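Local coordinates for protein alternansucrase (Leuconostoc mesenteroides, PDB 6HVG) that is a large glycoside hydrolase family 70 enzyme with a TIM-barrel core, a bound calcium ion and cell-wall-binding-type repeats, at residues Y599-G604 / D636-L641; S1221-N1226 / Q1232-S1237. All coordinates share one frame; numbering follows the deposited sequence.

Interaction 1. Residues Y599-G604 / D636-L641; sequences YLMNFG and DYFKAL
The backbones of M601 and F638 pass at 9.6 Å between CA atoms, a gap filled by side chains. The contact illustrates how neighbouring helices pack on the outside of a TIM barrel: M601 closes helix 587-601, the chain leaves helical geometry at N602 before helix 603-608 begins, and the partner is the continuous helix 629-642. M601 lies between the barrel wall, where it touches A1154 of strand 1151-1156, and the second helix. Its CG is anti to the carbonyl carbon (chi1 -61°), and the chain bends again beyond CG, carrying the sulfur across to the end of the F638 ring. SD stands 4.8 Å from the ring centroid, 61° off the ring normal, an oblique Met-aromatic contact in which the two side chains cross at about a right angle. The same residue meets Y637 through CG, 4.2 Å from CE2. Y637 also rests on L594 and L597 of the first helix. Y637 OH hydrogen-bonds H598 ND1, and N602 ND2 the carbonyl O of H598, a turn earlier in its own helix. The N602 amide stands nearly perpendicular to the tyrosine ring, with ND2 3.5 Å from Y637 OH.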
ATOM      1  N   TYR A 599      23.292  -0.308  22.273  1.00 45.84           N
ATOM      2  CA  TYR A 599      23.417   1.147  22.258  1.00 46.65           C
ATOM      3  C   TYR A 599      22.156   1.833  22.779  1.00 48.68           C
ATOM      4  O   TYR A 599      22.249   2.821  23.510  1.00 48.01           O
ATOM      5  CB  TYR A 599      23.748   1.620  20.853  1.00 43.90           C
ATOM      6  CG  TYR A 599      23.714   3.107  20.614  1.00 42.27           C
ATOM      7  CD1 TYR A 599      24.812   3.892  20.876  1.00 44.43           C
ATOM      8  CD2 TYR A 599      22.600   3.716  20.068  1.00 43.43           C
ATOM      9  CE1 TYR A 599      24.808   5.248  20.595  1.00 45.96           C
ATOM     10  CE2 TYR A 599      22.584   5.066  19.780  1.00 42.75           C
ATOM     11  CZ  TYR A 599      23.689   5.824  20.043  1.00 44.71           C
ATOM     12  OH  TYR A 599      23.690   7.180  19.777  1.00 48.12           O
ATOM     13  N   LEU A 600      20.989   1.301  22.435  1.00 49.91           N
ATOM     14  CA  LEU A 600      19.731   1.894  22.896  1.00 51.22           C
ATOM     15  C   LEU A 600      19.493   1.613  24.377  1.00 52.50           C
ATOM     16  O   LEU A 600      19.091   2.509  25.118  1.00 52.43           O
ATOM     17  CB  LEU A 600      18.546   1.402  22.056  1.00 50.73           C
ATOM     18  CG  LEU A 600      18.573   1.819  20.581  1.00 53.86           C
ATOM     19  CD1 LEU A 600      17.644   0.965  19.752  1.00 49.95           C
ATOM     20  CD2 LEU A 600      18.241   3.297  20.386  1.00 55.34           C
ATOM     21  N   MET A 601      19.757   0.380  24.812  1.00 53.94           N
ATOM     22  CA  MET A 601      19.549  -0.008  26.215  1.00 55.29           C
ATOM     23  C   MET A 601      20.605   0.575  27.149  1.00 53.89           C
ATOM     24  O   MET A 601      20.428   0.553  28.359  1.00 56.46           O
ATOM     25  CB  MET A 601      19.535  -1.526  26.370  1.00 55.71           C
ATOM     26  CG  MET A 601      18.442  -2.257  25.602  1.00 54.08           C
ATOM     27  SD  MET A 601      16.776  -1.807  26.107  1.00 54.32           S
ATOM     28  CE  MET A 601      16.440  -0.618  24.811  1.00 61.75           C
ATOM     29  N   ASN A 602      21.691   1.095  26.587  1.00 54.43           N
ATOM     30  CA  ASN A 602      22.668   1.869  27.353  1.00 54.43           C
ATOM     31  C   ASN A 602      22.846   3.281  26.801  1.00 52.09           C
ATOM     32  O   ASN A 602      23.947   3.829  26.872  1.00 52.41           O
ATOM     33  CB  ASN A 602      24.005   1.120  27.351  1.00 54.20           C
ATOM     34  CG  ASN A 602      23.919  -0.205  28.068  1.00 53.97           C
ATOM     35  OD1 ASN A 602      24.140  -0.286  29.283  1.00 56.27           O
ATOM     36  ND2 ASN A 602      23.567  -1.249  27.330  1.00 52.78           N
ATOM     37  N   PHE A 603      21.790   3.851  26.214  1.00 48.60           N
ATOM     38  CA  PHE A 603      21.940   5.123  25.513  1.00 48.19           C
ATOM     39  C   PHE A 603      22.528   6.165  26.418  1.00 47.81           C
ATOM     40  O   PHE A 603      23.510   6.815  26.067  1.00 51.15           O
ATOM     41  CB  PHE A 603      20.625   5.613  24.926  1.00 49.06           C
ATOM     42  CG  PHE A 603      20.752   6.893  24.146  1.00 50.69           C
ATOM     43  CD1 PHE A 603      21.499   6.929  22.985  1.00 53.38           C
ATOM     44  CD2 PHE A 603      20.115   8.056  24.557  1.00 50.97           C
ATOM     45  CE1 PHE A 603      21.624   8.112  22.257  1.00 55.36           C
ATOM     46  CE2 PHE A 603      20.233   9.233  23.834  1.00 51.87           C
ATOM     47  CZ  PHE A 603      20.989   9.264  22.683  1.00 52.81           C
ATOM     48  N   GLY A 604      21.956   6.295  27.607  1.00 47.87           N
ATOM     49  CA  GLY A 604      22.399   7.282  28.597  1.00 48.50           C
ATOM     50  C   GLY A 604      23.828   7.119  29.095  1.00 48.67           C
ATOM     51  O   GLY A 604      24.551   8.095  29.219  1.00 47.85           O
ATOM     52  N   ASP A 636      17.623 -13.211  24.183  1.00 53.38           N
ATOM     53  CA  ASP A 636      18.813 -13.748  24.842  1.00 52.52           C
ATOM     54  C   ASP A 636      19.718 -12.666  25.431  1.00 49.25           C
ATOM     55  O   ASP A 636      20.351 -12.893  26.457  1.00 51.01           O
ATOM     56  CB  ASP A 636      19.585 -14.643  23.862  1.00 51.41           C
ATOM     57  CG  ASP A 636      18.810 -15.904  23.500  1.00 50.25           C
ATOM     58  OD1 ASP A 636      17.679 -16.072  24.009  1.00 49.56           O
ATOM     59  OD2 ASP A 636      19.328 -16.725  22.710  1.00 48.93           O
ATOM     60  N   TYR A 637      19.772 -11.514  24.771  1.00 47.26           N
ATOM     61  CA  TYR A 637      20.516 -10.349  25.251  1.00 47.02           C
ATOM     62  C   TYR A 637      19.945  -9.874  26.579  1.00 48.66           C
ATOM     63  O   TYR A 637      20.665  -9.709  27.552  1.00 49.62           O
ATOM     64  CB  TYR A 637      20.464  -9.214  24.212  1.00 47.62           C
ATOM     65  CG  TYR A 637      21.074  -7.923  24.691  1.00 49.46           C
ATOM     66  CD1 TYR A 637      22.462  -7.728  24.678  1.00 50.74           C
ATOM     67  CD2 TYR A 637      20.277  -6.906  25.195  1.00 49.17           C
ATOM     68  CE1 TYR A 637      23.019  -6.550  25.147  1.00 49.07           C
ATOM     69  CE2 TYR A 637      20.835  -5.726  25.659  1.00 48.10           C
ATOM     70  CZ  TYR A 637      22.201  -5.567  25.633  1.00 47.81           C
ATOM     71  OH  TYR A 637      22.751  -4.412  26.088  1.00 52.75           O
ATOM     72  N   PHE A 638      18.633  -9.697  26.621  1.00 50.76           N
ATOM     73  CA  PHE A 638      17.949  -9.325  27.855  1.00 52.21           C
ATOM     74  C   PHE A 638      18.111 -10.370  28.974  1.00 51.74           C
ATOM     75  O   PHE A 638      18.206 -10.009  30.152  1.00 50.29           O
ATOM     76  CB  PHE A 638      16.465  -9.079  27.600  1.00 52.08           C
ATOM     77  CG  PHE A 638      16.158  -7.707  27.060  1.00 50.95           C
ATOM     78  CD1 PHE A 638      16.570  -7.335  25.798  1.00 47.76           C
ATOM     79  CD2 PHE A 638      15.401  -6.819  27.793  1.00 53.38           C
ATOM     80  CE1 PHE A 638      16.267  -6.096  25.285  1.00 47.68           C
ATOM     81  CE2 PHE A 638      15.116  -5.559  27.293  1.00 54.09           C
ATOM     82  CZ  PHE A 638      15.560  -5.198  26.041  1.00 51.58           C
ATOM     83  N   LYS A 639      18.149 -11.649  28.611  1.00 51.48           N
ATOM     84  CA  LYS A 639      18.380 -12.710  29.582  1.00 52.90           C
ATOM     85  C   LYS A 639      19.774 -12.573  30.184  1.00 55.52           C
ATOM     86  O   LYS A 639      19.932 -12.601  31.411  1.00 64.15           O
ATOM     87  CB  LYS A 639      18.209 -14.084  28.943  1.00 52.84           C
ATOM     88  CG  LYS A 639      16.767 -14.490  28.694  1.00 54.55           C
ATOM     89  CD  LYS A 639      16.645 -15.691  27.745  1.00 54.01           C
ATOM     90  CE  LYS A 639      15.192 -16.142  27.642  1.00 54.61           C
ATOM     91  NZ  LYS A 639      14.876 -16.985  26.466  1.00 52.16           N
ATOM     92  N   ALA A 640      20.776 -12.411  29.326  1.00 51.69           N
ATOM     93  CA  ALA A 640      22.155 -12.338  29.760  1.00 50.25           C
ATOM     94  C   ALA A 640      22.434 -11.134  30.639  1.00 50.98           C
ATOM     95  O   ALA A 640      23.086 -11.273  31.675  1.00 54.79           O
ATOM     96  CB  ALA A 640      23.072 -12.319  28.547  1.00 51.62           C
ATOM     97  N   LEU A 641      21.945  -9.961  30.242  1.00 49.94           N
ATOM     98  CA  LEU A 641      22.258  -8.712  30.950  1.00 49.21           C
ATOM     99  C   LEU A 641      21.352  -8.358  32.121  1.00 49.82           C
ATOM    100  O   LEU A 641      21.784  -7.643  33.021  1.00 51.15           O
ATOM    101  CB  LEU A 641      22.262  -7.526  29.994  1.00 49.05           C
ATOM    102  CG  LEU A 641      23.637  -7.133  29.471  1.00 49.69           C
ATOM    103  CD1 LEU A 641      24.033  -8.025  28.300  1.00 51.23           C
ATOM    104  CD2 LEU A 641      23.602  -5.659  29.083  1.00 50.82           C
TER

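Interaction 2. Residues S1221-N1226 / Q1232-S1237; sequences SLFKQN and QPIDAS
F1223 and I1234 meet in a local apolar contact where the chain, having left the short helix 1220-1224, turns back alongside it on the way to strand 1248-1252. It shows how a loop without regular structure can pack against a helix end: the two CA atoms lie only 5.6 Å apart, and the ring is one of several groups the returning segment packs on. CD1 of F1223 is 3.6 Å from CD1 of I1234, the side chains crossing obliquely, and F1223 CE1 lies 3.7 Å from A1236 CB, so the two loop residues flank the CD1-CE1 bond of the ring at a slant, from opposite sides of its plane. The isoleucine reaches it because CG1 sits between the backbone N and the carbonyl carbon (chi1 63°), which aims the longer branch at the phenylalanine. Around this group, L1215 and R1216 of helix 1212-1218 touch F1223, while Q590 and L594 of helix 587-601 and I633 of helix 629-642 touch I1234.

Just before I1234, P1233 packs against the carbonyls of F1223 and Q1225, at the end of the weakly bonded helix. Its CB lies 3.4 Å from F1223 O, and its CA makes a CH-O contact with Q1225 O at 3.3 Å, with an angle of 126° at the hydrogen. N1226 OD1 comes to 3.3 Å from P1233 CD at the more exposed end. Beyond the ring, D1235 forms an Asx turn, its OD1 accepting from S1237 N at 2.8 Å and from S1237 OG, which meets the syn lone pair of D1235 OD1.

The backbone nitrogen of P1233 carries no hydrogen to give to N1226 OD1; between these two segments the contact is therefore mainly apolar packing with CH-O contacts, while some polar groups of the loop bond elsewhere, for example A1236 O to K1239 NZ.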
ATOM      1  N   SER A1221      28.472 -16.724  25.178  1.00 72.97           N
ATOM      2  CA  SER A1221      27.463 -17.631  24.617  1.00 73.55           C
ATOM      3  C   SER A1221      26.542 -16.942  23.601  1.00 71.25           C
ATOM      4  O   SER A1221      26.100 -17.571  22.628  1.00 71.89           O
ATOM      5  CB  SER A1221      26.663 -18.301  25.734  1.00 70.06           C
ATOM      6  OG  SER A1221      26.129 -17.320  26.597  1.00 73.16           O
ATOM      7  N   LEU A1222      26.291 -15.651  23.788  1.00 66.63           N
ATOM      8  CA  LEU A1222      25.518 -14.887  22.803  1.00 65.08           C
ATOM      9  C   LEU A1222      26.102 -14.992  21.390  1.00 62.76           C
ATOM     10  O   LEU A1222      25.375 -15.022  20.395  1.00 61.85           O
ATOM     11  CB  LEU A1222      25.444 -13.412  23.208  1.00 63.15           C
ATOM     12  CG  LEU A1222      24.628 -13.075  24.453  1.00 61.03           C
ATOM     13  CD1 LEU A1222      24.687 -11.582  24.705  1.00 60.02           C
ATOM     14  CD2 LEU A1222      23.184 -13.521  24.313  1.00 61.62           C
ATOM     15  N   PHE A1223      27.425 -15.033  21.316  1.00 63.69           N
ATOM     16  CA  PHE A1223      28.147 -15.056  20.038  1.00 63.99           C
ATOM     17  C   PHE A1223      28.493 -16.470  19.571  1.00 66.84           C
ATOM     18  O   PHE A1223      28.932 -16.651  18.424  1.00 67.19           O
ATOM     19  CB  PHE A1223      29.408 -14.178  20.139  1.00 61.64           C
ATOM     20  CG  PHE A1223      29.102 -12.739  20.461  1.00 57.49           C
ATOM     21  CD1 PHE A1223      28.994 -11.800  19.458  1.00 55.86           C
ATOM     22  CD2 PHE A1223      28.891 -12.339  21.765  1.00 54.52           C
ATOM     23  CE1 PHE A1223      28.698 -10.481  19.761  1.00 55.49           C
ATOM     24  CE2 PHE A1223      28.595 -11.031  22.071  1.00 53.84           C
ATOM     25  CZ  PHE A1223      28.497 -10.100  21.071  1.00 53.06           C
ATOM     26  N   LYS A1224      28.283 -17.455  20.450  1.00 70.58           N
ATOM     27  CA  LYS A1224      28.497 -18.869  20.126  1.00 74.82           C
ATOM     28  C   LYS A1224      27.212 -19.650  19.858  1.00 70.08           C
ATOM     29  O   LYS A1224      27.254 -20.678  19.201  1.00 72.38           O
ATOM     30  CB  LYS A1224      29.306 -19.543  21.234  1.00 82.83           C
ATOM     31  CG  LYS A1224      30.772 -19.093  21.268  1.00 91.33           C
ATOM     32  CD  LYS A1224      31.510 -19.588  22.514  1.00 97.95           C
ATOM     33  CE  LYS A1224      31.779 -21.085  22.473  1.00 97.91           C
ATOM     34  NZ  LYS A1224      32.348 -21.542  23.767  1.00 98.49           N
ATOM     35  N   GLN A1225      26.080 -19.161  20.348  1.00 68.28           N
ATOM     36  CA  GLN A1225      24.789 -19.823  20.138  1.00 70.25           C
ATOM     37  C   GLN A1225      24.303 -19.719  18.699  1.00 66.28           C
ATOM     38  O   GLN A1225      24.262 -18.619  18.140  1.00 64.71           O
ATOM     39  CB  GLN A1225      23.740 -19.182  21.049  1.00 75.27           C
ATOM     40  CG  GLN A1225      22.307 -19.627  20.789  1.00 81.91           C
ATOM     41  CD  GLN A1225      21.978 -20.961  21.423  1.00 89.46           C
ATOM     42  OE1 GLN A1225      22.406 -21.253  22.549  1.00 91.27           O
ATOM     43  NE2 GLN A1225      21.175 -21.763  20.728  1.00 90.56           N
ATOM     44  N   ASN A1226      23.910 -20.852  18.114  1.00 61.53           N
ATOM     45  CA  ASN A1226      23.354 -20.864  16.749  1.00 59.38           C
ATOM     46  C   ASN A1226      21.937 -20.332  16.654  1.00 56.27           C
ATOM     47  O   ASN A1226      21.093 -20.636  17.482  1.00 57.52           O
ATOM     48  CB  ASN A1226      23.333 -22.270  16.159  1.00 62.35           C
ATOM     49  CG  ASN A1226      24.705 -22.766  15.783  1.00 64.77           C
ATOM     50  OD1 ASN A1226      25.516 -22.031  15.222  1.00 69.42           O
ATOM     51  ND2 ASN A1226      24.972 -24.022  16.087  1.00 67.51           N
ATOM     52  N   GLN A1232      23.852 -20.850  11.967  1.00 66.83           N
ATOM     53  CA  GLN A1232      25.114 -20.210  12.338  1.00 67.68           C
ATOM     54  C   GLN A1232      24.887 -19.309  13.538  1.00 61.49           C
ATOM     55  O   GLN A1232      23.757 -18.928  13.816  1.00 57.74           O
ATOM     56  CB  GLN A1232      25.649 -19.366  11.171  1.00 74.34           C
ATOM     57  CG  GLN A1232      26.174 -20.178   9.995  1.00 81.76           C
ATOM     58  CD  GLN A1232      27.422 -20.978  10.371  1.00 89.85           C
ATOM     59  OE1 GLN A1232      27.391 -22.214  10.430  1.00 94.35           O
ATOM     60  NE2 GLN A1232      28.520 -20.273  10.659  1.00 89.23           N
ATOM     61  N   PRO A1233      25.960 -18.973  14.261  1.00 56.21           N
ATOM     62  CA  PRO A1233      25.852 -17.949  15.278  1.00 54.80           C
ATOM     63  C   PRO A1233      26.055 -16.564  14.662  1.00 52.75           C
ATOM     64  O   PRO A1233      26.549 -16.450  13.540  1.00 59.91           O
ATOM     65  CB  PRO A1233      27.001 -18.302  16.227  1.00 55.14           C
ATOM     66  CG  PRO A1233      28.014 -18.976  15.387  1.00 55.02           C
ATOM     67  CD  PRO A1233      27.328 -19.504  14.164  1.00 54.58           C
ATOM     68  N   ILE A1234      25.703 -15.521  15.392  1.00 50.57           N
ATOM     69  CA  ILE A1234      25.998 -14.167  14.945  1.00 51.40           C
ATOM     70  C   ILE A1234      27.508 -13.979  14.842  1.00 52.62           C
ATOM     71  O   ILE A1234      28.297 -14.645  15.545  1.00 54.94           O
ATOM     72  CB  ILE A1234      25.388 -13.078  15.861  1.00 52.80           C
ATOM     73  CG1 ILE A1234      25.977 -13.134  17.269  1.00 55.32           C
ATOM     74  CG2 ILE A1234      23.866 -13.211  15.932  1.00 51.83           C
ATOM     75  CD1 ILE A1234      25.630 -11.917  18.099  1.00 57.51           C
ATOM     76  N   ASP A1235      27.899 -13.078  13.949  1.00 51.65           N
ATOM     77  CA  ASP A1235      29.289 -12.900  13.603  1.00 55.60           C
ATOM     78  C   ASP A1235      29.705 -11.462  13.884  1.00 56.49           C
ATOM     79  O   ASP A1235      29.413 -10.565  13.109  1.00 58.84           O
ATOM     80  CB  ASP A1235      29.496 -13.285  12.125  1.00 55.47           C
ATOM     81  CG  ASP A1235      30.941 -13.194  11.676  1.00 54.90           C
ATOM     82  OD1 ASP A1235      31.828 -12.877  12.510  1.00 54.03           O
ATOM     83  OD2 ASP A1235      31.180 -13.424  10.464  1.00 54.90           O
ATOM     84  N   ALA A1236      30.382 -11.260  15.009  1.00 58.26           N
ATOM     85  CA  ALA A1236      30.973  -9.966  15.340  1.00 61.75           C
ATOM     86  C   ALA A1236      32.412  -9.805  14.818  1.00 62.41           C
ATOM     87  O   ALA A1236      33.078  -8.810  15.130  1.00 64.70           O
ATOM     88  CB  ALA A1236      30.929  -9.744  16.853  1.00 64.42           C
ATOM     89  N   SER A1237      32.897 -10.766  14.028  1.00 61.93           N
ATOM     90  CA  SER A1237      34.263 -10.691  13.485  1.00 59.06           C
ATOM     91  C   SER A1237      34.393  -9.580  12.421  1.00 59.86           C
ATOM     92  O   SER A1237      35.496  -9.158  12.080  1.00 58.46           O
ATOM     93  CB  SER A1237      34.693 -12.043  12.913  1.00 56.62           C
ATOM     94  OG  SER A1237      34.159 -12.241  11.613  1.00 58.70           O
TER

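From the N terminus, interaction 1 comes first: it closes the excursion from helix 587-601 through helix 603-608 and barrel strand 617-620 to helix 629-642. Some 580 residues later, interaction 2 closes a much tighter loop, with five residues between its segments. The two are in series, neither nested nor crossed, yet the fold brings their centres to about 17 Å. L1222 bridges them, its CD2 packing 3.6 Å from D636 O. Helix 587-601 is common ground as well, since L594 touches both Y637 and I1234. Interaction 1 thus joins two barrel helices, and interaction 2 lays the loop preceding strand 1248-1252 against that same pair.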